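Local coordinates for protein glutathione S-transferase (Vibrio parahaemolyticus, PDB 7MIQ) that probably conjugates glutathione to electrophilic compounds as a Gtt2-class glutathione S-transferase, built from a thioredoxin-like domain and an all-helical domain, at residues I169-A174 and I180-K185; I17-I22 and E75-D80. One frame throughout, in Å; residues are numbered along the deposited sequence.

Contact 1: I169-A174 and I180-K185; sequences IFIGFA and IEVFEK
Ile171 reaches from the helix 162-177 toward the first residues of the short helix 182-185, and its two branches find different partners. From CB the chain divides: with CG1 beside the backbone N (chi1 -68°), CG2 stands anti to it and lies against the Phe183 ring, 3.6 Å from CE1 of Phe183 and equally near CZ. The two side chains meet at a slant. The other branch runs out through CG1 to CD1, which comes within 4.2 Å of Val182 CG1, a looser touch. One turn further on, Ala174 meets the returning chain with its CB, 3.9 Å from Val182 CG2 and 4.1 Å from Ile180 CD1. The backbone ties the same corner. Ile180 N donates to Ala174 O at 2.9 Å with a nearly straight N-H (164°), the donor tilted somewhat from the carbonyl plane, and CB and CG1 of Ile180 also lie against that oxygen. This bond ties Ile180, beyond the end of helix 162-177, back to that helix; the chain then passes through an inverse gamma turn centred on Glu181, the N-cap of helix 182-185. All this belongs to the helical C-terminal domain. Helix 187-196 closes over Ile171 with Trp192 and Phe193, the latter also meeting the Phe183 ring, while helix 127-151 supplies Leu142 to Ile171 and Leu139 to Ile180.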
ATOM      1  N   ILE A 169      10.298  -0.863  11.548  1.00 13.37           N
ATOM      2  CA  ILE A 169       9.997  -2.290  11.459  1.00 15.30           C
ATOM      3  C   ILE A 169      10.767  -2.927  10.307  1.00 17.48           C
ATOM      4  O   ILE A 169      11.297  -4.039  10.436  1.00 14.96           O
ATOM      5  CB  ILE A 169       8.477  -2.512  11.319  1.00 15.47           C
ATOM      6  CG1 ILE A 169       7.742  -2.032  12.574  1.00 12.69           C
ATOM      7  CG2 ILE A 169       8.165  -3.984  11.043  1.00 15.54           C
ATOM      8  CD1 ILE A 169       8.129  -2.779  13.833  1.00 14.86           C
ATOM      9  N   PHE A 170      10.847  -2.233   9.167  1.00 19.52           N
ATOM     10  CA  PHE A 170      11.583  -2.756   8.015  1.00 14.84           C
ATOM     11  C   PHE A 170      13.057  -2.958   8.347  1.00 16.54           C
ATOM     12  O   PHE A 170      13.623  -4.028   8.086  1.00 16.73           O
ATOM     13  CB  PHE A 170      11.413  -1.815   6.815  1.00 16.26           C
ATOM     14  CG  PHE A 170      12.490  -1.951   5.763  1.00 16.55           C
ATOM     15  CD1 PHE A 170      12.739  -3.168   5.144  1.00 17.63           C
ATOM     16  CD2 PHE A 170      13.244  -0.849   5.382  1.00 20.32           C
ATOM     17  CE1 PHE A 170      13.731  -3.285   4.177  1.00 17.71           C
ATOM     18  CE2 PHE A 170      14.234  -0.958   4.419  1.00 17.47           C
ATOM     19  CZ  PHE A 170      14.477  -2.178   3.814  1.00 17.32           C
ATOM     20  N   ILE A 171      13.700  -1.941   8.925  1.00 16.60           N
ATOM     21  CA  ILE A 171      15.115  -2.076   9.263  1.00 16.48           C
ATOM     22  C   ILE A 171      15.309  -3.124  10.356  1.00 15.85           C
ATOM     23  O   ILE A 171      16.306  -3.858  10.349  1.00 17.91           O
ATOM     24  CB  ILE A 171      15.704  -0.704   9.654  1.00 16.16           C
ATOM     25  CG1 ILE A 171      15.759   0.227   8.435  1.00 14.52           C
ATOM     26  CG2 ILE A 171      17.093  -0.853  10.274  1.00 15.53           C
ATOM     27  CD1 ILE A 171      16.493  -0.357   7.228  1.00 16.28           C
ATOM     28  N   GLY A 172      14.362  -3.233  11.292  1.00 17.96           N
ATOM     29  CA  GLY A 172      14.408  -4.328  12.251  1.00 17.06           C
ATOM     30  C   GLY A 172      14.402  -5.688  11.580  1.00 23.89           C
ATOM     31  O   GLY A 172      15.155  -6.588  11.967  1.00 22.74           O
ATOM     32  N   PHE A 173      13.551  -5.857  10.563  1.00 22.53           N
ATOM     33  CA  PHE A 173      13.570  -7.075   9.758  1.00 17.98           C
ATOM     34  C   PHE A 173      14.956  -7.322   9.177  1.00 21.67           C
ATOM     35  O   PHE A 173      15.513  -8.419   9.307  1.00 17.57           O
ATOM     36  CB  PHE A 173      12.543  -6.974   8.627  1.00 20.46           C
ATOM     37  CG  PHE A 173      11.286  -7.763   8.856  1.00 23.21           C
ATOM     38  CD1 PHE A 173      11.303  -9.145   8.822  1.00 30.99           C
ATOM     39  CD2 PHE A 173      10.077  -7.116   9.062  1.00 30.12           C
ATOM     40  CE1 PHE A 173      10.145  -9.871   9.019  1.00 30.32           C
ATOM     41  CE2 PHE A 173       8.913  -7.839   9.261  1.00 34.93           C
ATOM     42  CZ  PHE A 173       8.950  -9.219   9.240  1.00 31.01           C
ATOM     43  N   ALA A 174      15.526  -6.304   8.529  1.00 14.93           N
ATOM     44  CA  ALA A 174      16.784  -6.481   7.809  1.00 17.71           C
ATOM     45  C   ALA A 174      17.920  -6.872   8.749  1.00 17.76           C
ATOM     46  O   ALA A 174      18.701  -7.781   8.445  1.00 20.45           O
ATOM     47  CB  ALA A 174      17.134  -5.197   7.055  1.00 16.50           C
ATOM     48  N   ILE A 180      21.438  -8.605   7.941  1.00 22.10           N
ATOM     49  CA  ILE A 180      22.071  -7.599   7.098  1.00 24.26           C
ATOM     50  C   ILE A 180      22.692  -6.538   7.993  1.00 25.41           C
ATOM     51  O   ILE A 180      22.017  -5.974   8.862  1.00 23.95           O
ATOM     52  CB  ILE A 180      21.056  -6.974   6.128  1.00 24.77           C
ATOM     53  CG1 ILE A 180      20.390  -8.060   5.279  1.00 23.72           C
ATOM     54  CG2 ILE A 180      21.738  -5.936   5.253  1.00 21.01           C
ATOM     55  CD1 ILE A 180      19.261  -7.553   4.414  1.00 22.48           C
ATOM     56  N   GLU A 181      23.981  -6.260   7.785  1.00 27.24           N
ATOM     57  CA  GLU A 181      24.690  -5.260   8.586  1.00 27.50           C
ATOM     58  C   GLU A 181      24.393  -3.863   8.036  1.00 26.36           C
ATOM     59  O   GLU A 181      25.238  -3.184   7.451  1.00 29.70           O
ATOM     60  CB  GLU A 181      26.184  -5.557   8.610  1.00 31.95           C
ATOM     61  CG  GLU A 181      26.528  -6.866   9.298  1.00 38.53           C
ATOM     62  CD  GLU A 181      28.013  -7.024   9.552  1.00 43.98           C
ATOM     63  OE1 GLU A 181      28.790  -6.140   9.134  1.00 42.51           O
ATOM     64  OE2 GLU A 181      28.400  -8.033  10.176  1.00 40.52           O
ATOM     65  N   VAL A 182      23.149  -3.431   8.260  1.00 23.95           N
ATOM     66  CA  VAL A 182      22.672  -2.172   7.689  1.00 22.87           C
ATOM     67  C   VAL A 182      23.468  -0.999   8.239  1.00 23.41           C
ATOM     68  O   VAL A 182      23.904  -0.114   7.493  1.00 22.09           O
ATOM     69  CB  VAL A 182      21.167  -1.996   7.960  1.00 19.93           C
ATOM     70  CG1 VAL A 182      20.696  -0.629   7.484  1.00 19.46           C
ATOM     71  CG2 VAL A 182      20.368  -3.104   7.292  1.00 16.21           C
ATOM     72  N   PHE A 183      23.681  -0.982   9.557  1.00 20.44           N
ATOM     73  CA  PHE A 183      24.210   0.209  10.209  1.00 21.58           C
ATOM     74  C   PHE A 183      25.691   0.411   9.923  1.00 26.57           C
ATOM     75  O   PHE A 183      26.167   1.551   9.929  1.00 28.53           O
ATOM     76  CB  PHE A 183      23.947   0.126  11.708  1.00 19.80           C
ATOM     77  CG  PHE A 183      22.489  -0.002  12.048  1.00 24.43           C
ATOM     78  CD1 PHE A 183      21.528   0.639  11.275  1.00 22.51           C
ATOM     79  CD2 PHE A 183      22.074  -0.777  13.117  1.00 22.30           C
ATOM     80  CE1 PHE A 183      20.184   0.519  11.573  1.00 18.55           C
ATOM     81  CE2 PHE A 183      20.725  -0.899  13.422  1.00 22.46           C
ATOM     82  CZ  PHE A 183      19.782  -0.251  12.645  1.00 17.95           C
ATOM     83  N   GLU A 184      26.433  -0.672   9.674  1.00 26.84           N
ATOM     84  CA  GLU A 184      27.827  -0.525   9.265  1.00 35.61           C
ATOM     85  C   GLU A 184      27.931   0.170   7.915  1.00 32.10           C
ATOM     86  O   GLU A 184      28.802   1.023   7.710  1.00 35.60           O
ATOM     87  CB  GLU A 184      28.511  -1.892   9.203  1.00 36.80           C
ATOM     88  CG  GLU A 184      28.615  -2.613  10.532  1.00 38.27           C
ATOM     89  CD  GLU A 184      29.507  -1.893  11.518  1.00 51.32           C
ATOM     90  OE1 GLU A 184      30.724  -1.794  11.257  1.00 66.24           O
ATOM     91  OE2 GLU A 184      28.988  -1.418  12.550  1.00 40.10           O
ATOM     92  N   LYS A 185      27.046  -0.181   6.984  1.00 24.14           N
ATOM     93  CA  LYS A 185      27.139   0.285   5.582  1.00 25.37           C
ATOM     94  C   LYS A 185      26.352   1.568   5.320  1.00 28.02           C
ATOM     95  O   LYS A 185      26.703   2.248   4.358  1.00 23.05           O
ATOM     96  CB  LYS A 185      26.615  -0.813   4.663  1.00 26.51           C
ATOM     97  CG  LYS A 185      27.022  -2.234   5.025  1.00 40.16           C
ATOM     98  CD  LYS A 185      26.151  -3.276   4.357  1.00 50.63           C
ATOM     99  CE  LYS A 185      26.922  -4.502   3.917  1.00 63.37           C
ATOM    100  NZ  LYS A 185      27.542  -4.309   2.585  1.00 75.17           N
TER

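Contact 2: I17-I22 and E75-D80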
ATOM      1  N   ILE A  17       2.875   0.751  18.415  1.00 15.95           N
ATOM      2  CA  ILE A  17       3.738   1.930  18.460  1.00 13.91           C
ATOM      3  C   ILE A  17       2.948   3.183  18.097  1.00 15.42           C
ATOM      4  O   ILE A  17       3.085   4.232  18.740  1.00 12.77           O
ATOM      5  CB  ILE A  17       4.945   1.731  17.528  1.00 17.83           C
ATOM      6  CG1 ILE A  17       5.817   0.573  18.022  1.00 17.92           C
ATOM      7  CG2 ILE A  17       5.762   3.013  17.413  1.00 12.94           C
ATOM      8  CD1 ILE A  17       6.853   0.126  16.996  1.00 16.15           C
ATOM      9  N   PHE A  18       2.109   3.090  17.061  1.00 15.79           N
ATOM     10  CA  PHE A  18       1.281   4.223  16.654  1.00 16.42           C
ATOM     11  C   PHE A  18       0.362   4.665  17.786  1.00 17.45           C
ATOM     12  O   PHE A  18       0.234   5.863  18.067  1.00 13.91           O
ATOM     13  CB  PHE A  18       0.470   3.832  15.418  1.00 15.43           C
ATOM     14  CG  PHE A  18      -0.207   4.987  14.732  1.00 14.71           C
ATOM     15  CD1 PHE A  18      -1.409   5.489  15.203  1.00 15.27           C
ATOM     16  CD2 PHE A  18       0.347   5.547  13.594  1.00 15.36           C
ATOM     17  CE1 PHE A  18      -2.038   6.544  14.560  1.00 16.78           C
ATOM     18  CE2 PHE A  18      -0.275   6.602  12.943  1.00 15.41           C
ATOM     19  CZ  PHE A  18      -1.467   7.102  13.428  1.00 15.20           C
ATOM     20  N   LEU A  19      -0.280   3.707  18.454  1.00 15.49           N
ATOM     21  CA  LEU A  19      -1.178   4.040  19.552  1.00 18.79           C
ATOM     22  C   LEU A  19      -0.427   4.735  20.683  1.00 20.44           C
ATOM     23  O   LEU A  19      -0.929   5.701  21.269  1.00 18.79           O
ATOM     24  CB  LEU A  19      -1.869   2.772  20.049  1.00 22.85           C
ATOM     25  CG  LEU A  19      -3.170   2.925  20.832  1.00 32.47           C
ATOM     26  CD1 LEU A  19      -4.158   3.786  20.065  1.00 20.15           C
ATOM     27  CD2 LEU A  19      -3.756   1.554  21.107  1.00 30.72           C
ATOM     28  N   LYS A  20       0.789   4.271  20.990  1.00 15.46           N
ATOM     29  CA  LYS A  20       1.583   4.935  22.019  1.00 21.03           C
ATOM     30  C   LYS A  20       1.969   6.349  21.602  1.00 18.58           C
ATOM     31  O   LYS A  20       1.950   7.268  22.430  1.00 21.40           O
ATOM     32  CB  LYS A  20       2.833   4.116  22.342  1.00 22.67           C
ATOM     33  CG  LYS A  20       2.609   2.985  23.328  1.00 34.85           C
ATOM     34  CD  LYS A  20       3.904   2.228  23.590  1.00 39.26           C
ATOM     35  CE  LYS A  20       3.701   1.112  24.602  1.00 53.58           C
ATOM     36  NZ  LYS A  20       4.928   0.281  24.766  1.00 58.77           N
ATOM     37  N   GLU A  21       2.329   6.546  20.328  1.00 15.50           N
ATOM     38  CA  GLU A  21       2.721   7.875  19.863  1.00 16.49           C
ATOM     39  C   GLU A  21       1.597   8.884  20.071  1.00 21.49           C
ATOM     40  O   GLU A  21       1.829   9.997  20.555  1.00 18.69           O
ATOM     41  CB  GLU A  21       3.129   7.828  18.386  1.00 16.06           C
ATOM     42  CG  GLU A  21       4.528   7.276  18.113  1.00 15.88           C
ATOM     43  CD  GLU A  21       5.641   8.224  18.551  1.00 22.35           C
ATOM     44  OE1 GLU A  21       5.364   9.421  18.790  1.00 21.21           O
ATOM     45  OE2 GLU A  21       6.797   7.770  18.653  1.00 17.27           O
ATOM     46  N   ILE A  22       0.362   8.513  19.715  1.00 18.62           N
ATOM     47  CA  ILE A  22      -0.746   9.461  19.786  1.00 21.00           C
ATOM     48  C   ILE A  22      -1.396   9.505  21.161  1.00 24.33           C
ATOM     49  O   ILE A  22      -2.323  10.299  21.371  1.00 22.20           O
ATOM     50  CB  ILE A  22      -1.808   9.151  18.711  1.00 15.69           C
ATOM     51  CG1 ILE A  22      -2.477   7.799  18.978  1.00 18.11           C
ATOM     52  CG2 ILE A  22      -1.177   9.183  17.323  1.00 14.10           C
ATOM     53  CD1 ILE A  22      -3.549   7.449  17.958  1.00 13.99           C
ATOM     54  N   GLU A  75      -7.852   9.440  14.038  1.00 17.84           N
ATOM     55  CA  GLU A  75      -9.017  10.295  14.219  1.00 21.42           C
ATOM     56  C   GLU A  75      -9.748  10.011  15.521  1.00 20.52           C
ATOM     57  O   GLU A  75     -10.445  10.895  16.032  1.00 19.73           O
ATOM     58  CB  GLU A  75      -9.976  10.136  13.039  1.00 19.47           C
ATOM     59  CG  GLU A  75      -9.373  10.543  11.710  1.00 24.28           C
ATOM     60  CD  GLU A  75     -10.382  10.525  10.581  1.00 21.44           C
ATOM     61  OE1 GLU A  75     -11.489  11.074  10.762  1.00 22.81           O
ATOM     62  OE2 GLU A  75     -10.071   9.955   9.517  1.00 18.50           O
ATOM     63  N   ALA A  76      -9.602   8.803  16.069  1.00 17.80           N
ATOM     64  CA  ALA A  76     -10.283   8.465  17.313  1.00 18.90           C
ATOM     65  C   ALA A  76      -9.646   9.154  18.513  1.00 24.71           C
ATOM     66  O   ALA A  76     -10.352   9.519  19.458  1.00 21.88           O
ATOM     67  CB  ALA A  76     -10.290   6.951  17.517  1.00 16.08           C
ATOM     68  N   PHE A  77      -8.328   9.346  18.497  1.00 19.11           N
ATOM     69  CA  PHE A  77      -7.609   9.986  19.598  1.00 20.10           C
ATOM     70  C   PHE A  77      -6.957  11.257  19.068  1.00 19.57           C
ATOM     71  O   PHE A  77      -5.871  11.204  18.479  1.00 22.88           O
ATOM     72  CB  PHE A  77      -6.580   9.033  20.205  1.00 16.13           C
ATOM     73  CG  PHE A  77      -7.184   7.772  20.738  1.00 21.82           C
ATOM     74  CD1 PHE A  77      -7.817   7.761  21.970  1.00 24.45           C
ATOM     75  CD2 PHE A  77      -7.142   6.603  19.998  1.00 18.57           C
ATOM     76  CE1 PHE A  77      -8.391   6.604  22.461  1.00 25.62           C
ATOM     77  CE2 PHE A  77      -7.710   5.439  20.484  1.00 24.32           C
ATOM     78  CZ  PHE A  77      -8.337   5.441  21.717  1.00 27.33           C
ATOM     79  N   GLU A  78      -7.621  12.392  19.282  1.00 23.51           N
ATOM     80  CA  GLU A  78      -7.103  13.675  18.823  1.00 23.22           C
ATOM     81  C   GLU A  78      -5.690  13.902  19.345  1.00 30.11           C
ATOM     82  O   GLU A  78      -5.407  13.687  20.527  1.00 25.18           O
ATOM     83  CB  GLU A  78      -8.025  14.807  19.278  1.00 35.34           C
ATOM     84  CG  GLU A  78      -7.562  16.190  18.851  1.00 49.96           C
ATOM     85  CD  GLU A  78      -8.579  17.270  19.169  1.00 70.23           C
ATOM     86  OE1 GLU A  78      -9.521  16.994  19.943  1.00 60.51           O
ATOM     87  OE2 GLU A  78      -8.438  18.393  18.640  1.00 90.80           O
ATOM     88  N   ASN A  79      -4.801  14.326  18.449  1.00 26.24           N
ATOM     89  CA  ASN A  79      -3.394  14.508  18.769  1.00 22.00           C
ATOM     90  C   ASN A  79      -2.811  15.499  17.774  1.00 18.50           C
ATOM     91  O   ASN A  79      -3.401  15.767  16.726  1.00 22.08           O
ATOM     92  CB  ASN A  79      -2.633  13.180  18.714  1.00 20.71           C
ATOM     93  CG  ASN A  79      -2.510  12.646  17.299  1.00 20.01           C
ATOM     94  OD1 ASN A  79      -1.545  12.946  16.596  1.00 19.54           O
ATOM     95  ND2 ASN A  79      -3.495  11.868  16.868  1.00 17.10           N
ATOM     96  N   ASP A  80      -1.635  16.037  18.107  1.00 20.52           N
ATOM     97  CA  ASP A  80      -0.987  17.027  17.254  1.00 20.85           C
ATOM     98  C   ASP A  80       0.293  16.498  16.609  1.00 22.64           C
ATOM     99  O   ASP A  80       1.143  17.290  16.187  1.00 24.20           O
ATOM    100  CB  ASP A  80      -0.699  18.307  18.041  1.00 31.95           C
ATOM    101  CG  ASP A  80       0.437  18.145  19.030  1.00 43.94           C
ATOM    102  OD1 ASP A  80       0.597  17.035  19.581  1.00 50.98           O
ATOM    103  OD2 ASP A  80       1.171  19.132  19.252  1.00 54.12           O
TER
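Leu19 is the first residue of 17-22 to touch the other segment: its CD1 comes to 3.9 Å from Phe77 CE2, with CD2 of the same ring little farther away. CG stands anti to the backbone N (chi1 -159°), which carries CD1 across to the CD2-CE2 side of the Phe77 ring, met obliquely. Three residues on, Ile22 makes the larger contribution, working in two directions. Its CG1 lies between the backbone N and the carbonyl carbon (chi1 66°), and the extended chain beyond it brings CD1 to 4.1 Å from Phe77 CB, the two side chains crossing at about a right angle. CG2 turns instead to the amide of Asn79, 3.6 Å from ND2 and almost as close to CG, a van der Waals contact. That amide is not loose: ND2 of Asn79 donates to Phe77 O at 2.9 Å, almost straight at 174° and in the amide plane. ND2 also bonds Asp74 OD1, and Asn79 OD1 accepts from Leu81 N, which helps fix the group's rotation. Ile22 packs on the amide so held. In the fold, the contact joins the end of helix 10-22 to the exit of helix 66-76. Leu73 of the latter also touches Leu19, Met1 packs on Phe77, and Glu75 forms a salt bridge with Arg91 of the second subunit.

Contact 2 comes first along the chain and closes well before contact 1 opens. Their centres are 27 Å apart on opposite sides of the chain's centre, although the nearest atoms come within about 4 Å without touching. Contact 2 belongs to the thioredoxin-like part, where it holds helix 10-22 against the chain leaving helix 66-76; contact 1 lies in the all-helical part. Helix 162-177 connects them: its Ile165 and Tyr168 pack on Ile17, and Ile169, the first residue of 169-174, rests on Pro10 and Arg14. The same two helices, 10-22 and 162-177, therefore meet across the domain interface of this two-domain glutathione S-transferase fold; contact 1 engages helix 162-177 and contact 2 helix 10-22.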